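PDB 6Y3P: KLLA0B12012p from Kluyveromyces lactis, which probably binds ATP through this C-terminal domain, a tubulin-tyrosine ligase-like ATP-grasp fold, and, as Pby1, is a direct partner of the mRNA decapping enzyme Dcp2. Local coordinates for residues Lys83-His91 against Leu102-Asn111. Numbering follows the deposited sequence.
Sequences KHYLSHTIH and LNRAFLESFN
In this ATP-grasp domain, the helix 83-95 packs against the chain that returns to form 109-113, an edge strand of a five-stranded antiparallel sheet, and the ring of F106 is the main wedge between them. With CG anti to the backbone N (chi1 176°), F106 turns its ring in against the helix. I90 CD1 sits over the centre of one face, 3.5 Å from the ring centroid, a CH-pi contact that suits a branched aliphatic side chain. L86 CD2 meets F106 CE1 at 3.7 Å, while S87 OG lies at the ring edge, 3.4 Å from F106 CZ; serine is small enough to let the helix come close to the chain at E108, where the strand is about to begin. Reducing F106 to an alanine is likely to leave I90 CD1 without its aromatic face and to open a gap beside L86 and S87.

Polar bonds flank this apolar patch. The long chain of K83, bent at chi2 and chi4, passes S109 OG and brings NZ to L107 O at 2.9 Å, approaching nearly in line with the carbonyl (161°). The same ammonium also bonds L344 O and Q198 OE1, so three acceptors grip it. S87 OG donates to S109 O at 3.3 Å, tying the helix to the first residue of the strand. Apart from these bonds, the ring carbon CE1 of H91 closely approaches E108 OE2, at 3.1 Å, with ring and carboxylate planes steeply inclined; the other carboxylate oxygen of E108 forms a salt bridge with K139. The H91 ring also lies nearly parallel to that of F110 but slid aside, with little overlap. The segments 83-91 and 109-111 run at 117° to each other, so the helix lies across the start of the edge strand, within the alpha+beta architecture of ATP-grasp enzymes, antiparallel sheets flanked by helices.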
loop_
_atom_site.group_PDB
_atom_site.type_symbol
_atom_site.label_atom_id
_atom_site.label_comp_id
_atom_site.label_asym_id
_atom_site.label_seq_id
_atom_site.Cartn_x
_atom_site.Cartn_y
_atom_site.Cartn_z
ATOM N N LYS A 83 -4.053 -7.008 4.203
ATOM C CA LYS A 83 -2.720 -7.456 4.636
ATOM C C LYS A 83 -2.659 -8.963 4.984
ATOM O O LYS A 83 -1.605 -9.562 4.785
ATOM C CB LYS A 83 -2.159 -6.557 5.774
ATOM C CG LYS A 83 -0.680 -6.775 6.197
ATOM C CD LYS A 83 0.324 -7.077 5.053
ATOM C CE LYS A 83 1.607 -7.762 5.502
ATOM N NZ LYS A 83 2.580 -6.813 6.133
ATOM N N HIS A 84 -3.771 -9.598 5.412
ATOM C CA HIS A 84 -3.722 -11.040 5.669
ATOM C C HIS A 84 -3.646 -11.770 4.318
ATOM O O HIS A 84 -2.762 -12.608 4.101
ATOM C CB HIS A 84 -4.917 -11.517 6.525
ATOM C CG HIS A 84 -5.057 -13.013 6.618
ATOM N ND1 HIS A 84 -5.835 -13.726 5.713
ATOM C CD2 HIS A 84 -4.519 -13.886 7.506
ATOM C CE1 HIS A 84 -5.736 -14.999 6.070
ATOM N NE2 HIS A 84 -4.965 -15.147 7.146
ATOM N N TYR A 85 -4.509 -11.368 3.390
ATOM C CA TYR A 85 -4.618 -11.953 2.064
ATOM C C TYR A 85 -3.416 -11.627 1.167
ATOM O O TYR A 85 -2.997 -12.499 0.403
ATOM C CB TYR A 85 -5.970 -11.570 1.449
ATOM C CG TYR A 85 -7.086 -12.272 2.190
ATOM C CD1 TYR A 85 -7.480 -13.561 1.836
ATOM C CD2 TYR A 85 -7.647 -11.715 3.342
ATOM C CE1 TYR A 85 -8.446 -14.253 2.565
ATOM C CE2 TYR A 85 -8.606 -12.404 4.089
ATOM C CZ TYR A 85 -9.022 -13.665 3.682
ATOM O OH TYR A 85 -10.011 -14.345 4.366
ATOM N N LEU A 86 -2.809 -10.425 1.331
ATOM C CA LEU A 86 -1.609 -9.965 0.625
ATOM C C LEU A 86 -0.502 -10.979 0.868
ATOM O O LEU A 86 0.101 -11.455 -0.096
ATOM C CB LEU A 86 -1.163 -8.558 1.120
ATOM C CG LEU A 86 0.046 -7.919 0.429
ATOM C CD1 LEU A 86 -0.275 -7.543 -1.022
ATOM C CD2 LEU A 86 0.513 -6.680 1.178
ATOM N N SER A 87 -0.288 -11.340 2.163
ATOM C CA SER A 87 0.690 -12.322 2.615
ATOM C C SER A 87 0.496 -13.615 1.861
ATOM O O SER A 87 1.445 -14.078 1.235
ATOM C CB SER A 87 0.593 -12.541 4.124
ATOM O OG SER A 87 1.647 -11.889 4.818
ATOM N N HIS A 88 -0.752 -14.118 1.795
ATOM C CA HIS A 88 -1.082 -15.349 1.078
ATOM C C HIS A 88 -0.799 -15.249 -0.396
ATOM O O HIS A 88 -0.233 -16.184 -0.955
ATOM C CB HIS A 88 -2.512 -15.807 1.360
ATOM C CG HIS A 88 -2.655 -16.458 2.700
ATOM N ND1 HIS A 88 -2.396 -17.813 2.878
ATOM C CD2 HIS A 88 -2.975 -15.911 3.899
ATOM C CE1 HIS A 88 -2.592 -18.049 4.167
ATOM N NE2 HIS A 88 -2.940 -16.937 4.824
ATOM N N THR A 89 -1.121 -14.110 -1.017
ATOM C CA THR A 89 -0.838 -13.877 -2.442
ATOM C C THR A 89 0.674 -13.979 -2.703
ATOM O O THR A 89 1.078 -14.681 -3.629
ATOM C CB THR A 89 -1.360 -12.497 -2.913
ATOM O OG1 THR A 89 -2.581 -12.185 -2.255
ATOM C CG2 THR A 89 -1.567 -12.440 -4.416
ATOM N N ILE A 90 1.493 -13.310 -1.873
ATOM C CA ILE A 90 2.949 -13.301 -2.023
ATOM C C ILE A 90 3.532 -14.695 -1.747
ATOM O O ILE A 90 4.268 -15.199 -2.603
ATOM C CB ILE A 90 3.639 -12.150 -1.227
ATOM C CG1 ILE A 90 3.234 -10.791 -1.843
ATOM C CG2 ILE A 90 5.178 -12.313 -1.197
ATOM C CD1 ILE A 90 3.609 -9.553 -1.096
ATOM N N HIS A 91 3.154 -15.338 -0.611
ATOM C CA HIS A 91 3.628 -16.681 -0.252
ATOM C C HIS A 91 3.404 -17.695 -1.348
ATOM O O HIS A 91 4.331 -18.448 -1.667
ATOM C CB HIS A 91 2.989 -17.200 1.042
ATOM C CG HIS A 91 3.221 -16.350 2.248
ATOM N ND1 HIS A 91 4.360 -15.564 2.380
ATOM C CD2 HIS A 91 2.447 -16.194 3.351
ATOM C CE1 HIS A 91 4.230 -14.937 3.541
ATOM N NE2 HIS A 91 3.100 -15.290 4.170
ATOM N N LEU A 102 10.162 -10.094 -4.227
ATOM C CA LEU A 102 9.150 -10.304 -3.187
ATOM C C LEU A 102 9.571 -11.285 -2.065
ATOM O O LEU A 102 8.975 -11.252 -0.992
ATOM C CB LEU A 102 7.804 -10.718 -3.817
ATOM C CG LEU A 102 7.081 -9.609 -4.623
ATOM C CD1 LEU A 102 5.715 -10.080 -5.087
ATOM C CD2 LEU A 102 6.937 -8.316 -3.808
ATOM N N ASN A 103 10.617 -12.115 -2.309
ATOM C CA ASN A 103 11.217 -13.026 -1.338
ATOM C C ASN A 103 12.005 -12.239 -0.297
ATOM O O ASN A 103 12.320 -12.788 0.755
ATOM C CB ASN A 103 12.202 -13.968 -2.039
ATOM C CG ASN A 103 11.576 -15.144 -2.717
ATOM O OD1 ASN A 103 11.167 -16.110 -2.068
ATOM N ND2 ASN A 103 11.571 -15.118 -4.046
ATOM N N ARG A 104 12.393 -10.980 -0.631
ATOM C CA ARG A 104 13.151 -10.071 0.234
ATOM C C ARG A 104 12.376 -8.814 0.612
ATOM O O ARG A 104 12.424 -8.412 1.759
ATOM C CB ARG A 104 14.487 -9.656 -0.428
ATOM C CG ARG A 104 15.733 -10.107 0.338
ATOM C CD ARG A 104 15.852 -9.508 1.746
ATOM N NE ARG A 104 17.147 -9.795 2.374
ATOM C CZ ARG A 104 17.474 -9.447 3.617
ATOM N NH1 ARG A 104 16.600 -8.811 4.389
ATOM N NH2 ARG A 104 18.677 -9.736 4.098
ATOM N N ALA A 105 11.717 -8.170 -0.371
ATOM C CA ALA A 105 10.997 -6.898 -0.300
ATOM C C ALA A 105 9.562 -6.956 0.287
ATOM O O ALA A 105 8.716 -6.160 -0.098
ATOM C CB ALA A 105 10.970 -6.267 -1.692
ATOM N N PHE A 106 9.311 -7.832 1.263
ATOM C CA PHE A 106 7.990 -7.940 1.893
ATOM C C PHE A 106 8.074 -8.348 3.364
ATOM O O PHE A 106 8.805 -9.281 3.710
ATOM C CB PHE A 106 7.094 -8.927 1.112
ATOM C CG PHE A 106 5.739 -9.181 1.719
ATOM C CD1 PHE A 106 4.832 -8.139 1.900
ATOM C CD2 PHE A 106 5.348 -10.466 2.074
ATOM C CE1 PHE A 106 3.559 -8.385 2.423
ATOM C CE2 PHE A 106 4.079 -10.703 2.605
ATOM C CZ PHE A 106 3.194 -9.663 2.771
ATOM N N LEU A 107 7.301 -7.664 4.215
ATOM C CA LEU A 107 7.246 -7.947 5.638
ATOM C C LEU A 107 6.075 -8.835 5.846
ATOM O O LEU A 107 4.941 -8.392 5.711
ATOM C CB LEU A 107 7.110 -6.657 6.484
ATOM C CG LEU A 107 8.290 -5.720 6.440
ATOM C CD1 LEU A 107 7.959 -4.423 7.097
ATOM C CD2 LEU A 107 9.544 -6.346 7.036
ATOM N N GLU A 108 6.349 -10.126 6.052
ATOM C CA GLU A 108 5.326 -11.136 6.263
ATOM C C GLU A 108 4.588 -10.856 7.561
ATOM O O GLU A 108 5.160 -10.281 8.487
ATOM C CB GLU A 108 5.961 -12.521 6.386
ATOM C CG GLU A 108 6.680 -13.001 5.150
ATOM C CD GLU A 108 7.444 -14.276 5.423
ATOM O OE1 GLU A 108 8.440 -14.216 6.180
ATOM O OE2 GLU A 108 7.020 -15.342 4.921
ATOM N N SER A 109 3.325 -11.263 7.617
ATOM C CA SER A 109 2.485 -11.191 8.805
ATOM C C SER A 109 1.697 -12.486 8.877
ATOM O O SER A 109 1.469 -13.148 7.853
ATOM C CB SER A 109 1.552 -9.987 8.765
ATOM O OG SER A 109 0.736 -10.024 7.606
ATOM N N PHE A 110 1.357 -12.892 10.096
ATOM C CA PHE A 110 0.605 -14.110 10.355
ATOM C C PHE A 110 -0.372 -13.822 11.455
ATOM O O PHE A 110 -0.174 -12.885 12.216
ATOM C CB PHE A 110 1.530 -15.259 10.778
ATOM C CG PHE A 110 2.656 -15.553 9.820
ATOM C CD1 PHE A 110 3.895 -14.939 9.969
ATOM C CD2 PHE A 110 2.484 -16.453 8.774
ATOM C CE1 PHE A 110 4.939 -15.211 9.078
ATOM C CE2 PHE A 110 3.533 -16.729 7.889
ATOM C CZ PHE A 110 4.754 -16.109 8.049
ATOM N N ASN A 111 -1.446 -14.613 11.515
ATOM C CA ASN A 111 -2.475 -14.502 12.540
ATOM C C ASN A 111 -2.400 -15.722 13.437
ATOM O O ASN A 111 -2.356 -16.857 12.956
ATOM C CB ASN A 111 -3.853 -14.317 11.913
ATOM C CG ASN A 111 -4.216 -12.862 11.780
ATOM O OD1 ASN A 111 -3.826 -12.179 10.827
ATOM N ND2 ASN A 111 -4.909 -12.339 12.780
#